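Local coordinates for 2-oxo-1,2-dihydroquinoline 8-monooxygenase, oxygenase component (Pseudomonas putida, PDB 1Z01), which probably serves as the terminal oxygenase that hydroxylates 2-oxo-1,2-dihydroquinoline at C8, using a Rieske [2Fe-2S] cluster and a mononuclear iron, at residues Q83-G88 with H108-D113; H167-R172 with S190-N195; E309-Q314 with L332-P337; L242-D247 with V388-S393. All coordinates share one frame; numbering follows the deposited sequence.

Contact 1 of 4, residues Q83-G88 with H108-D113. With FES (Fe2/s2 (inorganic) cluster), chain H.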
loop_
_atom_site.group_PDB
_atom_site.type_symbol
_atom_site.label_atom_id
_atom_site.label_comp_id
_atom_site.label_asym_id
_atom_site.label_seq_id
_atom_site.Cartn_x
_atom_site.Cartn_y
_atom_site.Cartn_z
ATOM N N GLN A 83 -18.758 1.771 16.205
ATOM C CA GLN A 83 -19.122 2.632 15.092
ATOM C C GLN A 83 -20.319 3.468 15.495
ATOM O O GLN A 83 -21.430 2.952 15.661
ATOM C CB GLN A 83 -19.486 1.806 13.858
ATOM C CG GLN A 83 -19.880 2.651 12.642
ATOM C CD GLN A 83 -20.524 1.836 11.541
ATOM O OE1 GLN A 83 -21.593 1.259 11.732
ATOM N NE2 GLN A 83 -19.879 1.781 10.385
ATOM N N CYS A 84 -20.090 4.763 15.659
ATOM C CA CYS A 84 -21.161 5.670 16.025
ATOM C C CYS A 84 -22.103 5.698 14.834
ATOM O O CYS A 84 -21.665 5.841 13.690
ATOM C CB CYS A 84 -20.609 7.070 16.279
ATOM S SG CYS A 84 -21.918 8.251 16.598
ATOM N N LEU A 85 -23.395 5.554 15.089
ATOM C CA LEU A 85 -24.358 5.558 14.001
ATOM C C LEU A 85 -24.581 6.942 13.392
ATOM O O LEU A 85 -25.230 7.054 12.360
ATOM C CB LEU A 85 -25.689 4.941 14.464
ATOM C CG LEU A 85 -26.483 5.561 15.616
ATOM C CD1 LEU A 85 -27.246 6.789 15.113
ATOM C CD2 LEU A 85 -27.463 4.531 16.176
ATOM N N HIS A 86 -24.040 7.993 14.006
ATOM C CA HIS A 86 -24.214 9.336 13.446
ATOM C C HIS A 86 -23.378 9.459 12.179
ATOM O O HIS A 86 -23.910 9.459 11.061
ATOM C CB HIS A 86 -23.763 10.431 14.422
ATOM C CG HIS A 86 -23.921 11.821 13.879
ATOM N ND1 HIS A 86 -23.029 12.837 14.154
ATOM C CD2 HIS A 86 -24.890 12.374 13.109
ATOM C CE1 HIS A 86 -23.440 13.954 13.582
ATOM N NE2 HIS A 86 -24.568 13.702 12.940
ATOM N N ARG A 87 -22.063 9.572 12.360
ATOM C CA ARG A 87 -21.158 9.709 11.230
ATOM C C ARG A 87 -19.995 8.713 11.196
ATOM O O ARG A 87 -18.916 9.001 10.675
ATOM C CB ARG A 87 -20.685 11.165 11.129
ATOM C CG ARG A 87 -21.864 12.101 10.837
ATOM C CD ARG A 87 -21.451 13.488 10.396
ATOM N NE ARG A 87 -20.832 13.485 9.074
ATOM C CZ ARG A 87 -20.548 14.584 8.380
ATOM N NH1 ARG A 87 -19.981 14.481 7.189
ATOM N NH2 ARG A 87 -20.842 15.785 8.863
ATOM N N GLY A 88 -20.255 7.538 11.764
ATOM C CA GLY A 88 -19.324 6.419 11.752
ATOM C C GLY A 88 -17.921 6.412 12.327
ATOM O O GLY A 88 -17.087 5.632 11.853
ATOM N N HIS A 108 -19.725 14.132 18.446
ATOM C CA HIS A 108 -20.920 14.966 18.562
ATOM C C HIS A 108 -21.818 14.565 19.723
ATOM O O HIS A 108 -22.946 15.043 19.837
ATOM C CB HIS A 108 -21.733 14.964 17.266
ATOM C CG HIS A 108 -20.937 15.326 16.051
ATOM N ND1 HIS A 108 -20.380 14.382 15.212
ATOM C CD2 HIS A 108 -20.590 16.532 15.539
ATOM C CE1 HIS A 108 -19.729 14.990 14.236
ATOM N NE2 HIS A 108 -19.841 16.294 14.411
ATOM N N GLY A 109 -21.330 13.671 20.575
ATOM C CA GLY A 109 -22.110 13.295 21.740
ATOM C C GLY A 109 -23.190 12.232 21.683
ATOM O O GLY A 109 -23.918 12.083 22.663
ATOM N N PHE A 110 -23.337 11.512 20.573
ATOM C CA PHE A 110 -24.347 10.454 20.537
ATOM C C PHE A 110 -23.982 9.514 21.686
ATOM O O PHE A 110 -22.831 9.120 21.830
ATOM C CB PHE A 110 -24.316 9.710 19.201
ATOM C CG PHE A 110 -25.164 10.347 18.129
ATOM C CD1 PHE A 110 -25.115 11.718 17.898
ATOM C CD2 PHE A 110 -26.006 9.569 17.339
ATOM C CE1 PHE A 110 -25.893 12.303 16.894
ATOM C CE2 PHE A 110 -26.785 10.143 16.334
ATOM C CZ PHE A 110 -26.727 11.516 16.112
ATOM N N THR A 111 -24.965 9.167 22.506
ATOM C CA THR A 111 -24.729 8.322 23.672
ATOM C C THR A 111 -25.553 7.034 23.626
ATOM O O THR A 111 -26.761 7.070 23.396
ATOM C CB THR A 111 -25.053 9.129 24.946
ATOM O OG1 THR A 111 -24.241 10.308 24.958
ATOM C CG2 THR A 111 -24.791 8.315 26.205
ATOM N N PHE A 112 -24.893 5.901 23.852
ATOM C CA PHE A 112 -25.560 4.604 23.787
ATOM C C PHE A 112 -25.543 3.838 25.106
ATOM O O PHE A 112 -24.589 3.934 25.887
ATOM C CB PHE A 112 -24.906 3.736 22.702
ATOM C CG PHE A 112 -24.656 4.464 21.414
ATOM C CD1 PHE A 112 -23.541 5.284 21.270
ATOM C CD2 PHE A 112 -25.570 4.384 20.368
ATOM C CE1 PHE A 112 -23.338 6.022 20.097
ATOM C CE2 PHE A 112 -25.379 5.116 19.192
ATOM C CZ PHE A 112 -24.261 5.938 19.059
ATOM N N ASP A 113 -26.606 3.071 25.328
ATOM C CA ASP A 113 -26.768 2.248 26.524
ATOM C C ASP A 113 -25.910 0.984 26.358
ATOM O O ASP A 113 -26.049 0.251 25.381
ATOM C CB ASP A 113 -28.251 1.872 26.680
ATOM C CG ASP A 113 -28.501 0.944 27.845
ATOM O OD1 ASP A 113 -28.833 -0.233 27.605
ATOM O OD2 ASP A 113 -28.367 1.393 29.000
HETATM FE FE1 FES H . -21.292 12.388 15.363
HETATM FE FE2 FES H . -20.558 10.192 16.599
HETATM S S1 FES H . -21.844 11.755 17.423
HETATM S S2 FES H . -19.952 10.758 14.581
#
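His86 and His108 meet at one iron of the Rieske [2Fe-2S] cluster, each binding FE1 through ND1 at 2.2 Å. The two ND1 atoms, His86 and His108, lie 3.2 Å apart because they share the metal. The rings form an offset edge-to-face pair at 89°, the edge of His86 turned toward the face of His108. FE2 takes Cys84 SG at 2.4 Å, and Cys105 completes that site. The same thiolate accepts a nearly straight bond from His86 N, 3.4 Å from Cys84 SG.

Aromatic packing walls the cluster. A chi1 of 180° swings the His86 imidazole out to the iron and leaves its CB over the centre of the Phe110 ring, 3.5 Å from the centroid, in a CH-pi contact. Phe110 CE1 lies over one face of the imidazole, offset toward the rim, and Arg87 CG over the other. Phe110 CD1 lies 3.3 Å from the cluster sulfide S1. Cys84 SG approaches Phe110 obliquely and Phe112 at its edge.

Leu85 closes the apolar side, its methyls parting between the phenylalanines: CD1 is 3.6 Å from Phe110 CE2, CD2 3.7 Å from Phe112 CE2. A serine in place of Phe110 would probably open a gap beside S1 and leave the His86 imidazole without its aromatic neighbour on one face.

His86 NE2 bonds to Asp391 of a neighbouring subunit, and Arg87 NE to Tyr376 of that subunit. This two-Cys, two-His ligation is that of Rieske proteins; the N-H to the thiolate is likely to raise the cluster potential, and the bond from His86 gives electrons a plausible way out.

Contact 2 of 4, residues H167-R172 with S190-N195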
loop_
_atom_site.group_PDB
_atom_site.type_symbol
_atom_site.label_atom_id
_atom_site.label_comp_id
_atom_site.label_asym_id
_atom_site.label_seq_id
_atom_site.Cartn_x
_atom_site.Cartn_y
_atom_site.Cartn_z
ATOM N N HIS A 167 -20.348 -24.478 23.078
ATOM C CA HIS A 167 -20.607 -25.025 21.748
ATOM C C HIS A 167 -19.541 -24.612 20.747
ATOM O O HIS A 167 -19.356 -25.267 19.723
ATOM C CB HIS A 167 -21.977 -24.581 21.229
ATOM C CG HIS A 167 -23.123 -25.293 21.873
ATOM N ND1 HIS A 167 -24.402 -25.265 21.360
ATOM C CD2 HIS A 167 -23.182 -26.054 22.991
ATOM C CE1 HIS A 167 -25.199 -25.978 22.136
ATOM N NE2 HIS A 167 -24.484 -26.467 23.132
ATOM N N ASP A 168 -18.848 -23.518 21.047
ATOM C CA ASP A 168 -17.796 -23.014 20.171
ATOM C C ASP A 168 -16.406 -23.181 20.788
ATOM O O ASP A 168 -15.469 -22.474 20.426
ATOM C CB ASP A 168 -18.056 -21.542 19.823
ATOM C CG ASP A 168 -19.156 -21.372 18.782
ATOM O OD1 ASP A 168 -19.506 -20.219 18.439
ATOM O OD2 ASP A 168 -19.676 -22.401 18.296
ATOM N N LEU A 169 -16.284 -24.121 21.722
ATOM C CA LEU A 169 -15.004 -24.415 22.365
ATOM C C LEU A 169 -14.699 -25.899 22.166
ATOM O O LEU A 169 -15.613 -26.701 21.982
ATOM C CB LEU A 169 -15.045 -24.072 23.858
ATOM C CG LEU A 169 -15.005 -22.575 24.183
ATOM C CD1 LEU A 169 -15.197 -22.382 25.667
ATOM C CD2 LEU A 169 -13.683 -21.967 23.732
ATOM N N PRO A 170 -13.412 -26.281 22.196
ATOM C CA PRO A 170 -13.003 -27.678 22.009
ATOM C C PRO A 170 -13.719 -28.674 22.920
ATOM O O PRO A 170 -14.226 -28.309 23.979
ATOM C CB PRO A 170 -11.499 -27.630 22.273
ATOM C CG PRO A 170 -11.118 -26.259 21.787
ATOM C CD PRO A 170 -12.232 -25.413 22.372
ATOM N N PHE A 171 -13.752 -29.934 22.500
ATOM C CA PHE A 171 -14.389 -30.989 23.281
ATOM C C PHE A 171 -13.785 -31.029 24.688
ATOM O O PHE A 171 -12.580 -30.850 24.862
ATOM C CB PHE A 171 -14.191 -32.341 22.596
ATOM C CG PHE A 171 -14.620 -32.361 21.157
ATOM C CD1 PHE A 171 -13.673 -32.357 20.132
ATOM C CD2 PHE A 171 -15.969 -32.378 20.821
ATOM C CE1 PHE A 171 -14.066 -32.372 18.790
ATOM C CE2 PHE A 171 -16.371 -32.393 19.482
ATOM C CZ PHE A 171 -15.414 -32.391 18.468
ATOM N N ARG A 172 -14.628 -31.282 25.684
ATOM C CA ARG A 172 -14.175 -31.324 27.061
ATOM C C ARG A 172 -13.917 -32.719 27.613
ATOM O O ARG A 172 -14.571 -33.693 27.226
ATOM C CB ARG A 172 -15.193 -30.611 27.951
ATOM C CG ARG A 172 -15.451 -29.177 27.529
ATOM C CD ARG A 172 -16.441 -28.504 28.443
ATOM N NE ARG A 172 -15.895 -28.297 29.775
ATOM C CZ ARG A 172 -16.549 -27.685 30.753
ATOM N NH1 ARG A 172 -15.981 -27.529 31.944
ATOM N NH2 ARG A 172 -17.777 -27.235 30.536
ATOM N N SER A 190 -10.171 -27.608 30.435
ATOM C CA SER A 190 -10.826 -26.651 29.562
ATOM C C SER A 190 -10.724 -25.270 30.190
ATOM O O SER A 190 -10.509 -25.137 31.390
ATOM C CB SER A 190 -12.295 -27.034 29.392
ATOM O OG SER A 190 -13.001 -26.061 28.642
ATOM N N VAL A 191 -10.858 -24.237 29.374
ATOM C CA VAL A 191 -10.805 -22.878 29.888
ATOM C C VAL A 191 -12.027 -22.698 30.789
ATOM O O VAL A 191 -12.062 -21.809 31.647
ATOM C CB VAL A 191 -10.850 -21.848 28.735
ATOM C CG1 VAL A 191 -10.758 -20.424 29.293
ATOM C CG2 VAL A 191 -9.698 -22.131 27.750
ATOM N N LEU A 192 -13.021 -23.564 30.599
ATOM C CA LEU A 192 -14.254 -23.505 31.374
ATOM C C LEU A 192 -14.171 -24.169 32.751
ATOM O O LEU A 192 -15.028 -23.944 33.604
ATOM C CB LEU A 192 -15.392 -24.138 30.574
ATOM C CG LEU A 192 -15.886 -23.363 29.348
ATOM C CD1 LEU A 192 -16.933 -24.175 28.610
ATOM C CD2 LEU A 192 -16.473 -22.033 29.798
ATOM N N ASP A 193 -13.140 -24.980 32.964
ATOM C CA ASP A 193 -12.959 -25.685 34.235
ATOM C C ASP A 193 -12.626 -24.767 35.408
ATOM O O ASP A 193 -11.928 -23.771 35.245
ATOM C CB ASP A 193 -11.843 -26.720 34.096
ATOM C CG ASP A 193 -12.225 -27.881 33.205
ATOM O OD1 ASP A 193 -11.306 -28.594 32.748
ATOM O OD2 ASP A 193 -13.435 -28.091 32.972
ATOM N N ASP A 194 -13.116 -25.113 36.595
ATOM C CA ASP A 194 -12.830 -24.325 37.792
ATOM C C ASP A 194 -11.345 -24.419 38.066
ATOM O O ASP A 194 -10.747 -25.481 37.897
ATOM C CB ASP A 194 -13.575 -24.874 39.012
ATOM C CG ASP A 194 -15.067 -24.642 38.944
ATOM O OD1 ASP A 194 -15.773 -25.087 39.877
ATOM O OD2 ASP A 194 -15.531 -24.013 37.966
ATOM N N ASN A 195 -10.761 -23.308 38.498
ATOM C CA ASN A 195 -9.339 -23.261 38.815
ATOM C C ASN A 195 -8.438 -23.443 37.609
ATOM O O ASN A 195 -7.235 -23.638 37.760
ATOM C CB ASN A 195 -8.997 -24.317 39.864
ATOM C CG ASN A 195 -9.636 -24.029 41.201
ATOM O OD1 ASN A 195 -9.977 -24.948 41.942
ATOM N ND2 ASN A 195 -9.788 -22.749 41.526
HETATM O O HOH W 1 -12.782 -26.760 26.017
HETATM O O HOH W 2 -13.973 -29.933 30.693
#
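Arg172 reaches across to Asp193 in a salt bridge, its NH1 2.8 Å from OD2. The N-H...O angle is 158°, and the carboxylate oxygen lies almost in the guanidinium plane, although the two flat groups are turned 39° against each other. The other oxygen, Asp193 OD1, is taken up within the type I turn from Ser190 to Asp193, accepting from Ser190 N at 2.8 Å from above the carboxylate plane.

Two waters extend the polar link. One accepts from Arg172 NE at 2.7 Å and lies in bonding range of Asp193 OD2. The second donates to Pro170 O and lies 2.7 Å from Ser190 OG, bridging the backbone of one segment to a hydroxyl of the other.

Apolar contacts lie beside the ion pair. Leu192 CB sits over one face of the Arg172 guanidinium, 3.7 Å from CZ, while Leu192 CD1 meets Leu169 CD1 at 3.9 Å. The bend at chi3 (68°) turns the guanidinium across the leucine, face on to its CB. A methionine in place of Arg172 would probably leave the Asp193 carboxylate without its charged mate and the first water without its N-H donor.

Both segments belong to the connection between strands 147-152 and 196-206, where Leu169 and Val191 pack on strand 313-320. Asp193 thus spends one oxygen on its own turn and the other on Arg172, tying the turn to the earlier loop.

Contact 3 of 4, residues E309-Q314 with L332-P337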
loop_
_atom_site.group_PDB
_atom_site.type_symbol
_atom_site.label_atom_id
_atom_site.label_comp_id
_atom_site.label_asym_id
_atom_site.label_seq_id
_atom_site.Cartn_x
_atom_site.Cartn_y
_atom_site.Cartn_z
ATOM N N GLU A 309 3.204 -30.778 28.178
ATOM C CA GLU A 309 3.411 -31.797 29.204
ATOM C C GLU A 309 2.076 -32.294 29.739
ATOM O O GLU A 309 1.037 -31.703 29.461
ATOM C CB GLU A 309 4.214 -31.220 30.369
ATOM C CG GLU A 309 5.626 -30.853 30.028
ATOM C CD GLU A 309 6.333 -30.191 31.187
ATOM O OE1 GLU A 309 7.576 -30.087 31.144
ATOM O OE2 GLU A 309 5.646 -29.763 32.138
ATOM N N GLU A 310 2.109 -33.369 30.522
ATOM C CA GLU A 310 0.889 -33.920 31.096
ATOM C C GLU A 310 0.157 -32.888 31.947
ATOM O O GLU A 310 0.784 -32.098 32.650
ATOM C CB GLU A 310 1.205 -35.147 31.948
ATOM C CG GLU A 310 1.734 -36.326 31.162
ATOM C CD GLU A 310 1.803 -37.591 31.997
ATOM O OE1 GLU A 310 2.227 -38.636 31.457
ATOM O OE2 GLU A 310 1.430 -37.541 33.191
ATOM N N HIS A 311 -1.173 -32.907 31.868
ATOM C CA HIS A 311 -2.032 -31.995 32.611
ATOM C C HIS A 311 -2.085 -30.599 31.997
ATOM O O HIS A 311 -2.879 -29.760 32.419
ATOM C CB HIS A 311 -1.580 -31.925 34.072
ATOM C CG HIS A 311 -1.649 -33.242 34.780
ATOM N ND1 HIS A 311 -0.609 -33.742 35.533
ATOM C CD2 HIS A 311 -2.628 -34.175 34.824
ATOM C CE1 HIS A 311 -0.944 -34.928 36.008
ATOM N NE2 HIS A 311 -2.164 -35.214 35.593
ATOM N N VAL A 312 -1.241 -30.356 30.998
ATOM C CA VAL A 312 -1.209 -29.065 30.314
ATOM C C VAL A 312 -1.750 -29.244 28.889
ATOM O O VAL A 312 -1.463 -30.247 28.229
ATOM C CB VAL A 312 0.226 -28.497 30.223
ATOM C CG1 VAL A 312 0.187 -27.094 29.635
ATOM C CG2 VAL A 312 0.879 -28.479 31.596
ATOM N N VAL A 313 -2.533 -28.277 28.422
ATOM C CA VAL A 313 -3.107 -28.341 27.085
ATOM C C VAL A 313 -2.909 -27.009 26.357
ATOM O O VAL A 313 -2.918 -25.944 26.979
ATOM C CB VAL A 313 -4.625 -28.673 27.145
ATOM C CG1 VAL A 313 -5.380 -27.587 27.900
ATOM C CG2 VAL A 313 -5.186 -28.822 25.749
ATOM N N GLN A 314 -2.718 -27.076 25.040
ATOM C CA GLN A 314 -2.536 -25.869 24.237
ATOM C C GLN A 314 -3.736 -25.610 23.335
ATOM O O GLN A 314 -4.218 -26.512 22.653
ATOM C CB GLN A 314 -1.274 -25.972 23.374
ATOM C CG GLN A 314 -0.947 -24.691 22.589
ATOM C CD GLN A 314 0.433 -24.740 21.939
ATOM O OE1 GLN A 314 1.409 -25.152 22.567
ATOM N NE2 GLN A 314 0.521 -24.304 20.682
ATOM N N LEU A 332 -1.829 -21.881 26.974
ATOM C CA LEU A 332 -1.595 -23.154 27.654
ATOM C C LEU A 332 -2.482 -23.122 28.889
ATOM O O LEU A 332 -2.512 -22.130 29.608
ATOM C CB LEU A 332 -0.128 -23.288 28.068
ATOM C CG LEU A 332 0.890 -23.330 26.923
ATOM C CD1 LEU A 332 2.297 -23.536 27.479
ATOM C CD2 LEU A 332 0.526 -24.460 25.967
ATOM N N VAL A 333 -3.219 -24.198 29.126
ATOM C CA VAL A 333 -4.114 -24.240 30.270
ATOM C C VAL A 333 -3.781 -25.396 31.200
ATOM O O VAL A 333 -3.369 -26.465 30.757
ATOM C CB VAL A 333 -5.592 -24.371 29.816
ATOM C CG1 VAL A 333 -6.511 -24.282 31.014
ATOM C CG2 VAL A 333 -5.936 -23.284 28.801
ATOM N N ARG A 334 -3.955 -25.161 32.496
ATOM C CA ARG A 334 -3.706 -26.167 33.520
ATOM C C ARG A 334 -4.562 -25.826 34.723
ATOM O O ARG A 334 -4.690 -24.653 35.083
ATOM C CB ARG A 334 -2.237 -26.178 33.942
ATOM C CG ARG A 334 -1.970 -27.151 35.074
ATOM C CD ARG A 334 -0.498 -27.403 35.308
ATOM N NE ARG A 334 -0.318 -28.543 36.207
ATOM C CZ ARG A 334 0.656 -29.440 36.087
ATOM N NH1 ARG A 334 0.744 -30.446 36.944
ATOM N NH2 ARG A 334 1.542 -29.336 35.105
ATOM N N VAL A 335 -5.165 -26.836 35.340
ATOM C CA VAL A 335 -5.985 -26.583 36.510
ATOM C C VAL A 335 -5.069 -26.435 37.709
ATOM O O VAL A 335 -4.276 -27.328 38.009
ATOM C CB VAL A 335 -6.974 -27.721 36.772
ATOM C CG1 VAL A 335 -7.693 -27.483 38.082
ATOM C CG2 VAL A 335 -7.981 -27.796 35.641
ATOM N N CYS A 336 -5.171 -25.296 38.383
ATOM C CA CYS A 336 -4.344 -25.015 39.548
ATOM C C CYS A 336 -5.231 -24.683 40.744
ATOM O O CYS A 336 -5.635 -23.540 40.943
ATOM C CB CYS A 336 -3.399 -23.861 39.232
ATOM S SG CYS A 336 -2.364 -24.195 37.792
ATOM N N PRO A 337 -5.530 -25.694 41.569
ATOM C CA PRO A 337 -6.372 -25.570 42.761
ATOM C C PRO A 337 -5.811 -24.648 43.838
ATOM O O PRO A 337 -6.555 -23.879 44.446
ATOM C CB PRO A 337 -6.479 -27.005 43.276
ATOM C CG PRO A 337 -6.056 -27.857 42.110
ATOM C CD PRO A 337 -4.996 -27.060 41.451
HETATM O O HOH W 3 3.108 -32.158 34.060
HETATM O O HOH W 4 -4.690 -29.607 34.592
#
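Val313 and Val333 form an antiparallel hydrogen-bonded pair in which each residue satisfies both backbone polar groups of the other. Val333 N donates to Val313 O at 2.8 Å, and Val313 N donates to Val333 O at 3.1 Å; both donors lie in the carbonyl plane of their acceptor. Each oxygen also receives a CA-H...O contact, Val313 O from Leu332 CA at 3.2 Å and Val333 O from Val312 CA. On the same sheet face the two valines lie side by side, Val313 CG1 being set between its backbone N and carbonyl carbon (chi1 62°) and touching Val333 CB.

These residues belong to the hairpin of strands 313-320 and 325-335, in the antiparallel sheet of the Bet v 1-like catalytic domain, against which helix 339-377 packs through Tyr353 on Val312 and Leu332. Before the first strand a type II turn runs from Glu309 to Val312, closed by Val312 N on Glu309 O at 3.1 Å.

Beyond the paired residues, water takes over: one molecule donates to His311 O at 2.8 Å and accepts from Val335 N at 2.9 Å. Another donates to Glu310 O at 2.7 Å, with a weak bond from Arg334 NH2. The Arg334 chain, extended from CG to NE, runs past Val312 CG2 and brings its guanidinium face under His311 CB.

On the other sheet face, Leu332 CD2 lies 3.5 Å from Gln314 CB. Gln314 NE2 is engaged by Glu316 OE2 and Asn362 OD1, whereas the carboxylate of Glu309 is held by Arg348 and Tyr353.

Contact 4 of 4, residues L242-D247 with V388-S393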
loop_
_atom_site.group_PDB
_atom_site.type_symbol
_atom_site.label_atom_id
_atom_site.label_comp_id
_atom_site.label_asym_id
_atom_site.label_seq_id
_atom_site.Cartn_x
_atom_site.Cartn_y
_atom_site.Cartn_z
ATOM N N LEU A 242 3.156 -38.295 9.982
ATOM C CA LEU A 242 2.194 -39.345 10.292
ATOM C C LEU A 242 1.311 -39.543 9.062
ATOM O O LEU A 242 1.022 -38.585 8.346
ATOM C CB LEU A 242 1.322 -38.954 11.488
ATOM C CG LEU A 242 2.017 -38.470 12.757
ATOM C CD1 LEU A 242 0.970 -38.093 13.786
ATOM C CD2 LEU A 242 2.926 -39.550 13.295
ATOM N N LEU A 243 0.895 -40.782 8.815
ATOM C CA LEU A 243 0.039 -41.090 7.671
ATOM C C LEU A 243 -1.239 -41.762 8.129
ATOM O O LEU A 243 -1.225 -42.559 9.062
ATOM C CB LEU A 243 0.719 -42.062 6.720
ATOM C CG LEU A 243 2.025 -41.774 6.007
ATOM C CD1 LEU A 243 2.803 -43.077 5.924
ATOM C CD2 LEU A 243 1.760 -41.207 4.620
ATOM N N PRO A 244 -2.367 -41.450 7.479
ATOM C CA PRO A 244 -3.620 -42.093 7.884
ATOM C C PRO A 244 -3.589 -43.527 7.340
ATOM O O PRO A 244 -3.070 -43.758 6.251
ATOM C CB PRO A 244 -4.678 -41.225 7.210
ATOM C CG PRO A 244 -3.980 -40.747 5.964
ATOM C CD PRO A 244 -2.601 -40.402 6.469
ATOM N N THR A 245 -4.118 -44.488 8.090
ATOM C CA THR A 245 -4.115 -45.876 7.632
ATOM C C THR A 245 -5.521 -46.380 7.322
ATOM O O THR A 245 -5.695 -47.346 6.581
ATOM C CB THR A 245 -3.477 -46.814 8.677
ATOM O OG1 THR A 245 -4.264 -46.808 9.874
ATOM C CG2 THR A 245 -2.063 -46.366 9.000
ATOM N N SER A 246 -6.525 -45.725 7.890
ATOM C CA SER A 246 -7.903 -46.130 7.664
ATOM C C SER A 246 -8.748 -44.930 7.283
ATOM O O SER A 246 -8.319 -43.783 7.423
ATOM C CB SER A 246 -8.481 -46.786 8.918
ATOM O OG SER A 246 -8.556 -45.865 9.990
ATOM N N ASP A 247 -9.956 -45.203 6.808
ATOM C CA ASP A 247 -10.873 -44.155 6.398
ATOM C C ASP A 247 -11.473 -43.415 7.578
ATOM O O ASP A 247 -11.921 -42.282 7.442
ATOM C CB ASP A 247 -11.995 -44.753 5.555
ATOM C CG ASP A 247 -11.975 -44.262 4.124
ATOM O OD1 ASP A 247 -12.817 -44.740 3.336
ATOM O OD2 ASP A 247 -11.126 -43.407 3.789
ATOM N N VAL A 388 -2.844 -34.207 -0.936
ATOM C CA VAL A 388 -2.535 -35.623 -0.919
ATOM C C VAL A 388 -3.203 -36.325 0.256
ATOM O O VAL A 388 -4.036 -35.732 0.942
ATOM C CB VAL A 388 -1.015 -35.834 -0.874
ATOM C CG1 VAL A 388 -0.400 -35.380 -2.191
ATOM C CG2 VAL A 388 -0.408 -35.036 0.273
ATOM N N ALA A 389 -2.828 -37.581 0.487
ATOM C CA ALA A 389 -3.413 -38.390 1.554
ATOM C C ALA A 389 -3.443 -37.747 2.935
ATOM O O ALA A 389 -4.450 -37.829 3.630
ATOM C CB ALA A 389 -2.708 -39.738 1.630
ATOM N N THR A 390 -2.341 -37.120 3.337
ATOM C CA THR A 390 -2.260 -36.479 4.643
ATOM C C THR A 390 -3.210 -35.290 4.749
ATOM O O THR A 390 -3.508 -34.813 5.839
ATOM C CB THR A 390 -0.835 -35.995 4.920
ATOM O OG1 THR A 390 -0.361 -35.248 3.793
ATOM C CG2 THR A 390 0.082 -37.170 5.156
ATOM N N ASP A 391 -3.702 -34.824 3.608
ATOM C CA ASP A 391 -4.599 -33.683 3.592
ATOM C C ASP A 391 -6.034 -34.043 3.923
ATOM O O ASP A 391 -6.940 -33.215 3.797
ATOM C CB ASP A 391 -4.488 -32.984 2.243
ATOM C CG ASP A 391 -3.185 -32.241 2.111
ATOM O OD1 ASP A 391 -2.533 -32.326 1.053
ATOM O OD2 ASP A 391 -2.809 -31.561 3.089
ATOM N N ILE A 392 -6.239 -35.282 4.357
ATOM C CA ILE A 392 -7.567 -35.727 4.749
ATOM C C ILE A 392 -7.976 -34.828 5.914
ATOM O O ILE A 392 -9.156 -34.553 6.121
ATOM C CB ILE A 392 -7.552 -37.211 5.212
ATOM C CG1 ILE A 392 -8.963 -37.666 5.607
ATOM C CG2 ILE A 392 -6.603 -37.386 6.403
ATOM C CD1 ILE A 392 -9.969 -37.582 4.490
ATOM N N SER A 393 -6.977 -34.353 6.660
ATOM C CA SER A 393 -7.219 -33.481 7.801
ATOM C C SER A 393 -7.840 -32.137 7.385
ATOM O O SER A 393 -8.969 -31.838 7.772
ATOM C CB SER A 393 -5.918 -33.277 8.584
ATOM O OG SER A 393 -5.451 -34.514 9.110
#
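Asp391 OD1 is gripped by two donors, the backbone N of Val388 at 2.8 Å and His86 NE2 of a neighbouring subunit, just behind the turn that Pro244 and Leu242 meet. The bond to Val388 uses the anti lone pair of OD1 and is fairly straight (N-H...O angle 163°). Asp391 N returns to Val388 O, also at 2.8 Å, so the 3-10 segment 389-391 is bonded through main chain and side chain before helix 392-404.

Across the contact, Pro244 CG rests 3.8 Å from Ala389 O, an oxygen already accepting from Ile392 N, and 4.3 Å from Ile392 CG2. Thr390 has CG2 anti to its carbonyl carbon, which places that methyl 3.6 Å from Leu242 O. The same methyl is 4.4 Å from Leu243 CD2.

The contact thus sets the end of strand 241-244 against the start of a helix in the catalytic domain. Trp271 packs on Pro244, and Ala389 N is bonded to Asp128 of the same neighbouring subunit.

Asp391 sends its CB away from the strand, and its carboxylate bonds a cluster ligand of the neighbour; such a bond across the interface is consistent with the electron route between cluster and mononuclear iron in Rieske oxygenases, and the strand meets the turn through carbon atoms set against one another and against carbonyl oxygens, without a hydrogen bond of its own.

Overall arrangement
Contact 1 lies in the Rieske domain, whereas contacts 2, 3 and 4 share the catalytic domain; within one chain the centres of contacts 1 and 4 are about 52 Å apart, on opposite sides of its centre. The trimer closes that distance: Asp391 of contact 4 bonds to His86 of contact 1 in a neighbouring subunit. In its own chain, the side chain of Thr390 is about 9 Å from that of the iron ligand His221. Contacts 2 and 3, centres about 12 Å apart, touch where Asn195 O probably bonds to Cys336 N at 2.7 Å. In contact 3, the side chain of Gln314 is about 8 Å from the bound Fe(III) ion.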